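Putative uncharacterized protein (Ustilago maydis, PDB 4GNX) is the probable large subunit of replication protein A and binds single-stranded DNA through a series of OB folds. Local coordinates at residues K25-H30 and G181-T186; S149-K154 and V160-L165; L177-K182 and L199-V204. All blocks are in the same frame, centred on the assembly; numbering follows the deposited sequence.

Interaction 1. Residues K25-H30 and G181-T186; sequences KSDIRH and GKTAET. With nucleotides of chain G.
Asp-27 lays its carboxylate over the backbone and CB of Lys-182, in the first turn of helix 181-185. OD2 accepts the amide of Lys-182 (N to Asp-27 OD2 2.9 Å, 165° at the hydrogen), a nearly straight bond that arrives on the syn side but 30° out of the carboxylate plane. The same oxygen lies 3.3 Å from CB of Lys-182, whose chain then bends at chi2 and carries its ammonium group away. OD1 comes no nearer to Thr-183 than 4.2 Å, at OG1, too far for a hydrogen bond. With CG beside its own backbone N (chi1 -70°), Asp-27 reaches across to the helix. The amide end of this short helix may favour the carboxylate a little; the like charge of Glu-185 OE2, 6.9 Å from Asp-27 OD2, would act against it. Behind the aspartate, Ser-26 OG bonds to the carbonyl of Asp-27 and to the amide of Ser-42, two bonds that probably steady the backbone from which the carboxylate projects. Two residues beyond Asp-27, Arg-29 runs out extended to the DNA of chain G. Its guanidinium lies with one face over the DT4 base, C6 of DT4 standing 3.5 Å above the plane, while NH2 donates to O5' of DT4 (2.7 Å) and more weakly to OP1; CD of Arg-29 touches O2 of DT3. A small surface contact thus joins the first OB-fold region of the chain to the second, consistent with the tandem DNA-binding OB folds of the replication protein A large subunit.

Interaction 2. Residues S149-K154 and V160-L165; sequences SEIVSK and VQKREL. With nucleotides of chain G.
Lys-162 packs its CB against the OG of Ser-149 (3.6 Å), the two residues forming an antiparallel hydrogen-bonded pair. Ser-149 N reaches Lys-162 O at 2.9 Å, and the return bond is weak; further along, Ile-151 N donates to Val-160 O. The lysine chain leaves with CG anti to the backbone N (chi1 -166°) and bends at chi2, which carries CD past Ser-149 OG, while NZ ends in a salt bridge with Glu-164 OE2 (3.0 Å) and a weak bond to O2 of DT7 of chain G. Ile-151 crosses the base of this chain obliquely, CD1 to Lys-162 CB 4.0 Å. On the other face of the sheet, Glu-150 and Gln-161 lie side by side: the glutamate is extended beyond CG and the glutamine bends at chi2 (80°), which brings their ends together. Carboxylate and amide planes stand 80° apart, and the poor angle makes the approach of OE1 to NE2 a close contact without a hydrogen bond. Val-160 turns CG1 to O2 of DT6, and Ser-153 sets its CB by the OP1 of DT7 while its OG bonds to Ser-156. Strands 135-152 and 159-168 form a hairpin; beyond it, strand 174-180 pairs with 159-168, placing Trp-180 beside Val-160 and Thr-178 beside Lys-162.

Interaction 3. Residues L177-K182 and L199-V204; sequences LTLWGK and LAFKGV. With nucleotides of chain G.
Leu-177 presses its CD1 onto the face of the Phe-201 ring, a CH-pi contact 3.8 Å from the centroid and 9° off the normal. The chain gets there with CG anti to the backbone N (chi1 -174°); the leucine and the phenylalanine approach from opposite directions. Leu-177 CD2 touches Phe-201 CE2 as well, and Leu-177 CD1 also lies 4.2 Å from Val-204 CG1. Leu-179 comes to the ring edge through CD2. On the other side of the strand, Trp-180 meets the DNA of chain G along its whole length. Its CB and CG each lie 3.3 Å from O4 of DT6. CD1 and NE1 run along the methyl C7 of that base, and NE1 also bonds to Ser-215 OG, which would help fix the indole's rotation. CD2 and CE2 lie by C5 of DT6, and CE3 faces C2. At the far end of the six-membered ring CZ3 touches C2' of DT6, CZ2 stands 3.4 Å from N3 of DT7, and CH2 meets C2 and O4' of DT7, the latter in the indole plane. DT6 lies over one face of the indole, offset toward the rim, with C5 3.5 Å above the plane; the opposite face rests on Thr-178 CG2, leaving the ring sandwiched between base and protein. Strand 174-180 runs between strands 159-168 and 213-217; Met-216 and Met-222, from strands 213-217 and 220-224, pack on Leu-179 and Phe-201 in the interior.

How the interactions relate
The three contacts lie close together, with centres about 12 Å apart for interaction 1 and either of the others and about 13 Å between interactions 2 and 3. Strand 174-180 and the helix that follows it tie them: Gly-181 and Lys-182 belong to interactions 1 and 3. The backbone carries the connection to interaction 2, with Gly-181 N 3.0 Å from Gln-161 O and Leu-179 N 2.7 Å from Arg-163 O, both probable hydrogen bonds. Along the DNA of chain G, Arg-29 of interaction 1 meets DT3 and DT4, whereas interactions 2 and 3 share DT6 and DT7. Interactions 2 and 3 lie within the second OB-fold region, which interaction 1 joins to the first.

Interaction 1. Residues K25-H30 and G181-T186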
loop_
_atom_site.group_PDB
_atom_site.type_symbol
_atom_site.label_atom_id
_atom_site.label_comp_id
_atom_site.label_asym_id
_atom_site.label_seq_id
_atom_site.Cartn_x
_atom_site.Cartn_y
_atom_site.Cartn_z
ATOM N N LYS C 25 -7.132 -18.424 18.292
ATOM C CA LYS C 25 -8.384 -17.988 18.869
ATOM C C LYS C 25 -8.271 -16.517 19.220
ATOM O O LYS C 25 -7.273 -16.072 19.772
ATOM C CB LYS C 25 -8.680 -18.821 20.125
ATOM C CG LYS C 25 -9.950 -18.449 20.890
ATOM C CD LYS C 25 -10.472 -19.593 21.771
ATOM C CE LYS C 25 -10.086 -19.439 23.237
ATOM N NZ LYS C 25 -11.050 -20.074 24.181
ATOM N N SER C 26 -9.289 -15.749 18.888
ATOM C CA SER C 26 -9.259 -14.329 19.159
ATOM C C SER C 26 -9.604 -14.113 20.618
ATOM O O SER C 26 -10.148 -15.004 21.265
ATOM C CB SER C 26 -10.311 -13.642 18.317
ATOM O OG SER C 26 -11.584 -13.933 18.854
ATOM N N ASP C 27 -9.298 -12.926 21.133
ATOM C CA ASP C 27 -9.947 -12.451 22.348
ATOM C C ASP C 27 -11.438 -12.226 22.091
ATOM O O ASP C 27 -11.932 -12.380 20.961
ATOM C CB ASP C 27 -9.287 -11.167 22.847
ATOM C CG ASP C 27 -7.891 -11.409 23.400
ATOM O OD1 ASP C 27 -7.495 -12.595 23.453
ATOM O OD2 ASP C 27 -7.190 -10.430 23.779
ATOM N N ILE C 28 -12.161 -11.883 23.144
ATOM C CA ILE C 28 -13.555 -11.534 22.986
ATOM C C ILE C 28 -13.648 -10.049 22.647
ATOM O O ILE C 28 -13.138 -9.196 23.373
ATOM C CB ILE C 28 -14.364 -11.920 24.228
ATOM C CG1 ILE C 28 -14.437 -13.445 24.317
ATOM C CG2 ILE C 28 -15.752 -11.313 24.174
ATOM C CD1 ILE C 28 -14.846 -13.976 25.675
ATOM N N ARG C 29 -14.270 -9.755 21.518
ATOM C CA ARG C 29 -14.370 -8.399 21.055
ATOM C C ARG C 29 -15.742 -7.810 21.407
ATOM O O ARG C 29 -16.765 -8.464 21.206
ATOM C CB ARG C 29 -14.097 -8.351 19.546
ATOM C CG ARG C 29 -13.830 -6.955 19.004
ATOM C CD ARG C 29 -13.190 -6.948 17.622
ATOM N NE ARG C 29 -13.118 -5.585 17.090
ATOM C CZ ARG C 29 -12.171 -4.698 17.395
ATOM N NH1 ARG C 29 -11.186 -5.025 18.217
ATOM N NH2 ARG C 29 -12.200 -3.478 16.872
ATOM N N HIS C 30 -15.739 -6.584 21.948
ATOM C CA HIS C 30 -16.949 -5.781 22.243
ATOM C C HIS C 30 -17.075 -4.594 21.342
ATOM O O HIS C 30 -16.073 -4.070 20.861
ATOM C CB HIS C 30 -16.900 -5.226 23.658
ATOM C CG HIS C 30 -17.067 -6.262 24.718
ATOM N ND1 HIS C 30 -18.271 -6.755 25.058
ATOM C CD2 HIS C 30 -16.131 -6.905 25.523
ATOM C CE1 HIS C 30 -18.116 -7.672 26.028
ATOM N NE2 HIS C 30 -16.804 -7.761 26.314
ATOM N N GLY C 181 -3.577 -7.175 24.328
ATOM C CA GLY C 181 -4.857 -7.616 24.879
ATOM C C GLY C 181 -4.813 -8.531 26.082
ATOM O O GLY C 181 -4.022 -8.342 26.997
ATOM N N LYS C 182 -5.682 -9.531 26.064
ATOM C CA LYS C 182 -5.887 -10.426 27.197
ATOM C C LYS C 182 -4.671 -11.315 27.426
ATOM O O LYS C 182 -4.321 -11.600 28.566
ATOM C CB LYS C 182 -7.134 -11.282 26.959
ATOM C CG LYS C 182 -7.615 -12.080 28.152
ATOM C CD LYS C 182 -8.609 -11.286 28.971
ATOM C CE LYS C 182 -9.228 -12.171 30.040
ATOM N NZ LYS C 182 -10.015 -11.395 31.040
ATOM N N THR C 183 -4.034 -11.743 26.337
ATOM C CA THR C 183 -2.804 -12.538 26.409
ATOM C C THR C 183 -1.708 -11.766 27.144
ATOM O O THR C 183 -0.861 -12.361 27.815
ATOM C CB THR C 183 -2.289 -12.920 25.004
ATOM O OG1 THR C 183 -3.399 -13.053 24.107
ATOM C CG2 THR C 183 -1.508 -14.231 25.039
ATOM N N ALA C 184 -1.742 -10.439 27.013
ATOM C CA ALA C 184 -0.774 -9.563 27.661
ATOM C C ALA C 184 -0.984 -9.555 29.164
ATOM O O ALA C 184 -0.081 -9.916 29.915
ATOM C CB ALA C 184 -0.854 -8.149 27.098
ATOM N N GLU C 185 -2.174 -9.151 29.599
ATOM C CA GLU C 185 -2.513 -9.140 31.021
ATOM C C GLU C 185 -2.162 -10.446 31.724
ATOM O O GLU C 185 -1.318 -10.471 32.618
ATOM C CB GLU C 185 -3.998 -8.848 31.217
ATOM C CG GLU C 185 -4.477 -7.599 30.506
ATOM C CD GLU C 185 -5.966 -7.376 30.671
ATOM O OE1 GLU C 185 -6.488 -7.667 31.771
ATOM O OE2 GLU C 185 -6.610 -6.912 29.702
ATOM N N THR C 186 -2.796 -11.526 31.279
ATOM C CA THR C 186 -2.747 -12.819 31.955
ATOM C C THR C 186 -1.393 -13.507 31.869
ATOM O O THR C 186 -1.253 -14.656 32.284
ATOM C CB THR C 186 -3.807 -13.781 31.382
ATOM O OG1 THR C 186 -3.670 -13.845 29.956
ATOM C CG2 THR C 186 -5.217 -13.315 31.742
ATOM P P DT G 4 -14.570 -2.186 15.054
ATOM O OP1 DT G 4 -14.103 -1.594 16.335
ATOM O OP2 DT G 4 -15.146 -1.299 14.009
ATOM O "O5'" DT G 4 -13.383 -3.057 14.432
ATOM C "C5'" DT G 4 -12.748 -2.714 13.178
ATOM C "C4'" DT G 4 -11.261 -2.527 13.379
ATOM O "O4'" DT G 4 -10.832 -3.303 14.524
ATOM C "C3'" DT G 4 -10.371 -2.973 12.211
ATOM O "O3'" DT G 4 -9.291 -2.038 12.011
ATOM C "C2'" DT G 4 -9.805 -4.293 12.700
ATOM C "C1'" DT G 4 -9.640 -3.981 14.171
ATOM N N1 DT G 4 -9.474 -5.143 15.069
ATOM C C2 DT G 4 -8.482 -5.081 16.025
ATOM O O2 DT G 4 -7.761 -4.108 16.179
ATOM N N3 DT G 4 -8.371 -6.205 16.806
ATOM C C4 DT G 4 -9.127 -7.360 16.723
ATOM O O4 DT G 4 -8.910 -8.291 17.496
ATOM C C5 DT G 4 -10.143 -7.359 15.691
ATOM C C7 DT G 4 -11.007 -8.570 15.521
ATOM C C6 DT G 4 -10.260 -6.268 14.924
ATOM P P DT G 3 -20.443 -4.634 12.552
ATOM O OP1 DT G 3 -20.847 -3.277 13.000
ATOM O OP2 DT G 3 -20.116 -4.874 11.127
ATOM O "O5'" DT G 3 -19.191 -5.071 13.432
ATOM C "C5'" DT G 3 -19.036 -4.540 14.759
ATOM C "C4'" DT G 3 -17.607 -4.701 15.214
ATOM O "O4'" DT G 3 -17.195 -6.067 14.982
ATOM C "C3'" DT G 3 -16.595 -3.820 14.479
ATOM O "O3'" DT G 3 -15.700 -3.258 15.444
ATOM C "C2'" DT G 3 -15.885 -4.789 13.549
ATOM C "C1'" DT G 3 -15.927 -6.067 14.358
ATOM N N1 DT G 3 -15.804 -7.315 13.581
ATOM C C2 DT G 3 -14.608 -7.995 13.645
ATOM O O2 DT G 3 -13.650 -7.600 14.291
ATOM N N3 DT G 3 -14.569 -9.152 12.906
ATOM C C4 DT G 3 -15.586 -9.690 12.139
ATOM O O4 DT G 3 -15.406 -10.747 11.540
ATOM C C5 DT G 3 -16.820 -8.927 12.126
ATOM C C7 DT G 3 -17.979 -9.428 11.324
ATOM C C6 DT G 3 -16.864 -7.795 12.840
#

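Interaction 2. Residues S149-K154 and V160-L165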
loop_
_atom_site.group_PDB
_atom_site.type_symbol
_atom_site.label_atom_id
_atom_site.label_comp_id
_atom_site.label_asym_id
_atom_site.label_seq_id
_atom_site.Cartn_x
_atom_site.Cartn_y
_atom_site.Cartn_z
ATOM N N SER C 149 1.633 -2.099 29.937
ATOM C CA SER C 149 1.319 -0.700 29.669
ATOM C C SER C 149 -0.006 -0.566 28.938
ATOM O O SER C 149 -0.315 -1.336 28.024
ATOM C CB SER C 149 2.426 -0.036 28.854
ATOM O OG SER C 149 2.482 -0.586 27.547
ATOM N N GLU C 150 -0.782 0.429 29.352
ATOM C CA GLU C 150 -2.054 0.711 28.730
ATOM C C GLU C 150 -1.981 2.022 27.982
ATOM O O GLU C 150 -1.708 3.067 28.570
ATOM C CB GLU C 150 -3.170 0.762 29.767
ATOM C CG GLU C 150 -4.531 1.042 29.151
ATOM C CD GLU C 150 -5.681 0.511 29.985
ATOM O OE1 GLU C 150 -5.464 -0.453 30.763
ATOM O OE2 GLU C 150 -6.805 1.058 29.854
ATOM N N ILE C 151 -2.232 1.957 26.679
ATOM C CA ILE C 151 -2.194 3.145 25.840
ATOM C C ILE C 151 -3.383 3.197 24.900
ATOM O O ILE C 151 -3.737 2.186 24.278
ATOM C CB ILE C 151 -0.916 3.227 24.975
ATOM C CG1 ILE C 151 0.034 2.037 25.229
ATOM C CG2 ILE C 151 -0.249 4.588 25.158
ATOM C CD1 ILE C 151 -0.299 0.767 24.463
ATOM N N VAL C 152 -3.988 4.387 24.826
ATOM C CA VAL C 152 -4.981 4.746 23.802
ATOM C C VAL C 152 -4.239 5.013 22.495
ATOM O O VAL C 152 -3.488 5.990 22.376
ATOM C CB VAL C 152 -5.809 6.003 24.187
ATOM C CG1 VAL C 152 -6.663 6.477 23.019
ATOM C CG2 VAL C 152 -6.685 5.730 25.403
ATOM N N SER C 153 -4.440 4.126 21.527
ATOM C CA SER C 153 -3.863 4.298 20.209
ATOM C C SER C 153 -4.505 5.506 19.562
ATOM O O SER C 153 -5.732 5.636 19.565
ATOM C CB SER C 153 -4.100 3.058 19.347
ATOM O OG SER C 153 -5.465 2.691 19.357
ATOM N N LYS C 154 -3.667 6.397 19.033
ATOM C CA LYS C 154 -4.133 7.566 18.292
ATOM C C LYS C 154 -4.927 7.124 17.061
ATOM O O LYS C 154 -5.928 7.750 16.696
ATOM C CB LYS C 154 -2.955 8.471 17.902
ATOM C CG LYS C 154 -2.673 9.584 18.905
ATOM C CD LYS C 154 -1.335 10.275 18.658
ATOM C CE LYS C 154 -1.267 11.606 19.400
ATOM N NZ LYS C 154 0.082 12.241 19.358
ATOM N N VAL C 160 -5.592 0.162 25.041
ATOM C CA VAL C 160 -4.995 -1.131 24.670
ATOM C C VAL C 160 -3.996 -1.662 25.700
ATOM O O VAL C 160 -3.080 -0.947 26.113
ATOM C CB VAL C 160 -4.274 -1.087 23.302
ATOM C CG1 VAL C 160 -4.088 -2.500 22.771
ATOM C CG2 VAL C 160 -5.031 -0.241 22.286
ATOM N N GLN C 161 -4.170 -2.921 26.095
ATOM C CA GLN C 161 -3.188 -3.604 26.950
ATOM C C GLN C 161 -1.994 -4.092 26.137
ATOM O O GLN C 161 -2.159 -4.653 25.056
ATOM C CB GLN C 161 -3.815 -4.787 27.704
ATOM C CG GLN C 161 -4.430 -4.432 29.054
ATOM C CD GLN C 161 -5.821 -3.815 28.946
ATOM O OE1 GLN C 161 -6.585 -4.106 28.017
ATOM N NE2 GLN C 161 -6.159 -2.962 29.910
ATOM N N LYS C 162 -0.797 -3.903 26.683
ATOM C CA LYS C 162 0.432 -4.190 25.959
ATOM C C LYS C 162 1.487 -4.727 26.920
ATOM O O LYS C 162 1.543 -4.291 28.061
ATOM C CB LYS C 162 0.925 -2.898 25.311
ATOM C CG LYS C 162 1.989 -3.095 24.260
ATOM C CD LYS C 162 2.986 -1.957 24.245
ATOM C CE LYS C 162 4.329 -2.484 23.776
ATOM N NZ LYS C 162 5.328 -1.400 23.619
ATOM N N ARG C 163 2.309 -5.671 26.468
ATOM C CA ARG C 163 3.474 -6.102 27.249
ATOM C C ARG C 163 4.613 -6.592 26.354
ATOM O O ARG C 163 4.376 -7.098 25.262
ATOM C CB ARG C 163 3.094 -7.153 28.301
ATOM C CG ARG C 163 4.288 -7.822 28.964
ATOM C CD ARG C 163 3.887 -8.782 30.068
ATOM N NE ARG C 163 3.719 -8.073 31.333
ATOM C CZ ARG C 163 2.604 -8.069 32.048
ATOM N NH1 ARG C 163 1.547 -8.763 31.637
ATOM N NH2 ARG C 163 2.552 -7.377 33.179
ATOM N N GLU C 164 5.848 -6.437 26.836
ATOM C CA GLU C 164 7.035 -6.771 26.058
ATOM C C GLU C 164 7.867 -7.875 26.676
ATOM O O GLU C 164 8.135 -7.860 27.872
ATOM C CB GLU C 164 7.895 -5.531 25.835
ATOM C CG GLU C 164 7.305 -4.620 24.778
ATOM C CD GLU C 164 8.311 -3.666 24.184
ATOM O OE1 GLU C 164 9.500 -3.722 24.568
ATOM O OE2 GLU C 164 7.906 -2.859 23.318
ATOM N N LEU C 165 8.275 -8.824 25.839
ATOM C CA LEU C 165 9.125 -9.934 26.244
ATOM C C LEU C 165 10.462 -9.819 25.542
ATOM O O LEU C 165 10.533 -9.344 24.411
ATOM C CB LEU C 165 8.504 -11.279 25.846
ATOM C CG LEU C 165 6.992 -11.511 25.766
ATOM C CD1 LEU C 165 6.729 -12.897 25.216
ATOM C CD2 LEU C 165 6.307 -11.335 27.108
ATOM P P DT G 7 -0.782 2.338 17.119
ATOM O OP1 DT G 7 -1.422 3.661 17.334
ATOM O OP2 DT G 7 -0.116 2.051 15.822
ATOM O "O5'" DT G 7 0.240 2.055 18.308
ATOM C "C5'" DT G 7 -0.195 2.081 19.684
ATOM C "C4'" DT G 7 0.979 1.928 20.624
ATOM O "O4'" DT G 7 1.568 0.616 20.481
ATOM C "C3'" DT G 7 2.127 2.913 20.420
ATOM O "O3'" DT G 7 2.707 3.181 21.697
ATOM C "C2'" DT G 7 3.091 2.142 19.534
ATOM C "C1'" DT G 7 2.918 0.721 20.043
ATOM N N1 DT G 7 3.151 -0.360 19.064
ATOM C C2 DT G 7 3.936 -1.417 19.465
ATOM O O2 DT G 7 4.469 -1.473 20.559
ATOM N N3 DT G 7 4.080 -2.410 18.528
ATOM C C4 DT G 7 3.515 -2.459 17.268
ATOM O O4 DT G 7 3.737 -3.418 16.537
ATOM C C5 DT G 7 2.699 -1.321 16.916
ATOM C C7 DT G 7 2.060 -1.279 15.564
ATOM C C6 DT G 7 2.552 -0.345 17.823
ATOM P P DT G 6 -0.936 -3.592 13.861
ATOM O OP1 DT G 6 -0.654 -2.940 12.557
ATOM O OP2 DT G 6 0.011 -4.611 14.386
ATOM O "O5'" DT G 6 -1.108 -2.440 14.950
ATOM C "C5'" DT G 6 -1.746 -1.187 14.615
ATOM C "C4'" DT G 6 -2.432 -0.585 15.822
ATOM O "O4'" DT G 6 -3.359 -1.530 16.406
ATOM C "C3'" DT G 6 -1.503 -0.133 16.948
ATOM O "O3'" DT G 6 -1.860 1.188 17.359
ATOM C "C2'" DT G 6 -1.700 -1.172 18.039
ATOM C "C1'" DT G 6 -3.095 -1.725 17.787
ATOM N N1 DT G 6 -3.234 -3.172 18.075
ATOM C C2 DT G 6 -4.088 -3.576 19.077
ATOM O O2 DT G 6 -4.739 -2.797 19.754
ATOM N N3 DT G 6 -4.150 -4.934 19.262
ATOM C C4 DT G 6 -3.463 -5.906 18.561
ATOM O O4 DT G 6 -3.620 -7.091 18.843
ATOM C C5 DT G 6 -2.591 -5.413 17.520
ATOM C C7 DT G 6 -1.810 -6.392 16.701
ATOM C C6 DT G 6 -2.520 -4.089 17.333
#

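Interaction 3. Residues L177-K182 and L199-V204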
loop_
_atom_site.group_PDB
_atom_site.type_symbol
_atom_site.label_atom_id
_atom_site.label_comp_id
_atom_site.label_asym_id
_atom_site.label_seq_id
_atom_site.Cartn_x
_atom_site.Cartn_y
_atom_site.Cartn_z
ATOM N N LEU C 177 9.486 -8.557 21.804
ATOM C CA LEU C 177 8.208 -8.975 21.242
ATOM C C LEU C 177 7.052 -8.434 22.077
ATOM O O LEU C 177 7.032 -8.590 23.301
ATOM C CB LEU C 177 8.123 -10.494 21.147
ATOM C CG LEU C 177 6.888 -11.086 20.439
ATOM C CD1 LEU C 177 7.258 -12.411 19.785
ATOM C CD2 LEU C 177 5.678 -11.263 21.353
ATOM N N THR C 178 6.083 -7.813 21.410
ATOM C CA THR C 178 4.910 -7.266 22.096
ATOM C C THR C 178 3.734 -8.259 22.132
ATOM O O THR C 178 3.408 -8.873 21.111
ATOM C CB THR C 178 4.472 -5.926 21.452
ATOM O OG1 THR C 178 5.405 -4.891 21.801
ATOM C CG2 THR C 178 3.084 -5.520 21.897
ATOM N N LEU C 179 3.130 -8.426 23.311
ATOM C CA LEU C 179 1.832 -9.090 23.444
ATOM C C LEU C 179 0.766 -8.035 23.570
ATOM O O LEU C 179 0.988 -6.997 24.187
ATOM C CB LEU C 179 1.756 -9.966 24.694
ATOM C CG LEU C 179 2.844 -11.000 24.979
ATOM C CD1 LEU C 179 2.510 -11.778 26.238
ATOM C CD2 LEU C 179 3.035 -11.939 23.802
ATOM N N TRP C 180 -0.403 -8.311 23.011
ATOM C CA TRP C 180 -1.521 -7.401 23.118
ATOM C C TRP C 180 -2.623 -8.013 23.919
ATOM O O TRP C 180 -2.612 -9.217 24.181
ATOM C CB TRP C 180 -2.042 -7.062 21.740
ATOM C CG TRP C 180 -1.014 -6.487 20.795
ATOM C CD1 TRP C 180 -0.323 -7.153 19.796
ATOM C CD2 TRP C 180 -0.557 -5.090 20.708
ATOM N NE1 TRP C 180 0.509 -6.300 19.128
ATOM C CE2 TRP C 180 0.416 -5.049 19.621
ATOM C CE3 TRP C 180 -0.848 -3.915 21.400
ATOM C CZ2 TRP C 180 1.067 -3.879 19.260
ATOM C CZ3 TRP C 180 -0.189 -2.742 21.023
ATOM C CH2 TRP C 180 0.749 -2.730 19.980
ATOM N N GLY C 181 -3.577 -7.175 24.328
ATOM C CA GLY C 181 -4.857 -7.616 24.879
ATOM C C GLY C 181 -4.813 -8.531 26.082
ATOM O O GLY C 181 -4.022 -8.342 26.997
ATOM N N LYS C 182 -5.682 -9.531 26.064
ATOM C CA LYS C 182 -5.887 -10.426 27.197
ATOM C C LYS C 182 -4.671 -11.315 27.426
ATOM O O LYS C 182 -4.321 -11.600 28.566
ATOM C CB LYS C 182 -7.134 -11.282 26.959
ATOM C CG LYS C 182 -7.615 -12.080 28.152
ATOM C CD LYS C 182 -8.609 -11.286 28.971
ATOM C CE LYS C 182 -9.228 -12.171 30.040
ATOM N NZ LYS C 182 -10.015 -11.395 31.040
ATOM N N LEU C 199 9.652 -20.306 24.640
ATOM C CA LEU C 199 8.419 -19.859 24.002
ATOM C C LEU C 199 8.507 -20.008 22.497
ATOM O O LEU C 199 9.517 -19.637 21.884
ATOM C CB LEU C 199 8.128 -18.410 24.342
ATOM C CG LEU C 199 7.968 -18.066 25.816
ATOM C CD1 LEU C 199 7.614 -16.590 25.962
ATOM C CD2 LEU C 199 6.930 -18.954 26.485
ATOM N N ALA C 200 7.437 -20.547 21.914
ATOM C CA ALA C 200 7.374 -20.827 20.479
ATOM C C ALA C 200 6.267 -20.011 19.817
ATOM O O ALA C 200 5.106 -20.078 20.222
ATOM C CB ALA C 200 7.165 -22.316 20.240
ATOM N N PHE C 201 6.624 -19.252 18.789
ATOM C CA PHE C 201 5.673 -18.363 18.141
ATOM C C PHE C 201 5.358 -18.729 16.694
ATOM O O PHE C 201 6.272 -18.950 15.883
ATOM C CB PHE C 201 6.176 -16.930 18.219
ATOM C CG PHE C 201 6.157 -16.364 19.604
ATOM C CD1 PHE C 201 7.226 -16.564 20.471
ATOM C CD2 PHE C 201 5.065 -15.632 20.054
ATOM C CE1 PHE C 201 7.208 -16.045 21.760
ATOM C CE2 PHE C 201 5.047 -15.107 21.341
ATOM C CZ PHE C 201 6.120 -15.318 22.196
ATOM N N LYS C 202 4.058 -18.797 16.387
ATOM C CA LYS C 202 3.577 -18.990 15.011
ATOM C C LYS C 202 2.903 -17.723 14.494
ATOM O O LYS C 202 2.046 -17.143 15.168
ATOM C CB LYS C 202 2.629 -20.196 14.905
ATOM C CG LYS C 202 2.836 -21.027 13.645
ATOM C CD LYS C 202 2.019 -20.513 12.473
ATOM C CE LYS C 202 2.850 -20.419 11.204
ATOM N NZ LYS C 202 3.590 -21.667 10.897
ATOM N N GLY C 203 3.314 -17.296 13.303
ATOM C CA GLY C 203 2.730 -16.133 12.637
ATOM C C GLY C 203 2.860 -14.861 13.447
ATOM O O GLY C 203 1.909 -14.425 14.082
ATOM N N VAL C 204 4.047 -14.270 13.419
ATOM C CA VAL C 204 4.340 -13.088 14.203
ATOM C C VAL C 204 4.744 -11.973 13.241
ATOM O O VAL C 204 5.360 -12.244 12.209
ATOM C CB VAL C 204 5.445 -13.422 15.225
ATOM C CG1 VAL C 204 6.138 -12.180 15.767
ATOM C CG2 VAL C 204 4.852 -14.227 16.362
ATOM P P DT G 6 -0.936 -3.592 13.861
ATOM O OP1 DT G 6 -0.654 -2.940 12.557
ATOM O OP2 DT G 6 0.011 -4.611 14.386
ATOM O "O5'" DT G 6 -1.108 -2.440 14.950
ATOM C "C5'" DT G 6 -1.746 -1.187 14.615
ATOM C "C4'" DT G 6 -2.432 -0.585 15.822
ATOM O "O4'" DT G 6 -3.359 -1.530 16.406
ATOM C "C3'" DT G 6 -1.503 -0.133 16.948
ATOM O "O3'" DT G 6 -1.860 1.188 17.359
ATOM C "C2'" DT G 6 -1.700 -1.172 18.039
ATOM C "C1'" DT G 6 -3.095 -1.725 17.787
ATOM N N1 DT G 6 -3.234 -3.172 18.075
ATOM C C2 DT G 6 -4.088 -3.576 19.077
ATOM O O2 DT G 6 -4.739 -2.797 19.754
ATOM N N3 DT G 6 -4.150 -4.934 19.262
ATOM C C4 DT G 6 -3.463 -5.906 18.561
ATOM O O4 DT G 6 -3.620 -7.091 18.843
ATOM C C5 DT G 6 -2.591 -5.413 17.520
ATOM C C7 DT G 6 -1.810 -6.392 16.701
ATOM C C6 DT G 6 -2.520 -4.089 17.333
ATOM P P DT G 7 -0.782 2.338 17.119
ATOM O OP1 DT G 7 -1.422 3.661 17.334
ATOM O OP2 DT G 7 -0.116 2.051 15.822
ATOM O "O5'" DT G 7 0.240 2.055 18.308
ATOM C "C5'" DT G 7 -0.195 2.081 19.684
ATOM C "C4'" DT G 7 0.979 1.928 20.624
ATOM O "O4'" DT G 7 1.568 0.616 20.481
ATOM C "C3'" DT G 7 2.127 2.913 20.420
ATOM O "O3'" DT G 7 2.707 3.181 21.697
ATOM C "C2'" DT G 7 3.091 2.142 19.534
ATOM C "C1'" DT G 7 2.918 0.721 20.043
ATOM N N1 DT G 7 3.151 -0.360 19.064
ATOM C C2 DT G 7 3.936 -1.417 19.465
ATOM O O2 DT G 7 4.469 -1.473 20.559
ATOM N N3 DT G 7 4.080 -2.410 18.528
ATOM C C4 DT G 7 3.515 -2.459 17.268
ATOM O O4 DT G 7 3.737 -3.418 16.537
ATOM C C5 DT G 7 2.699 -1.321 16.916
ATOM C C7 DT G 7 2.060 -1.279 15.564
ATOM C C6 DT G 7 2.552 -0.345 17.823
#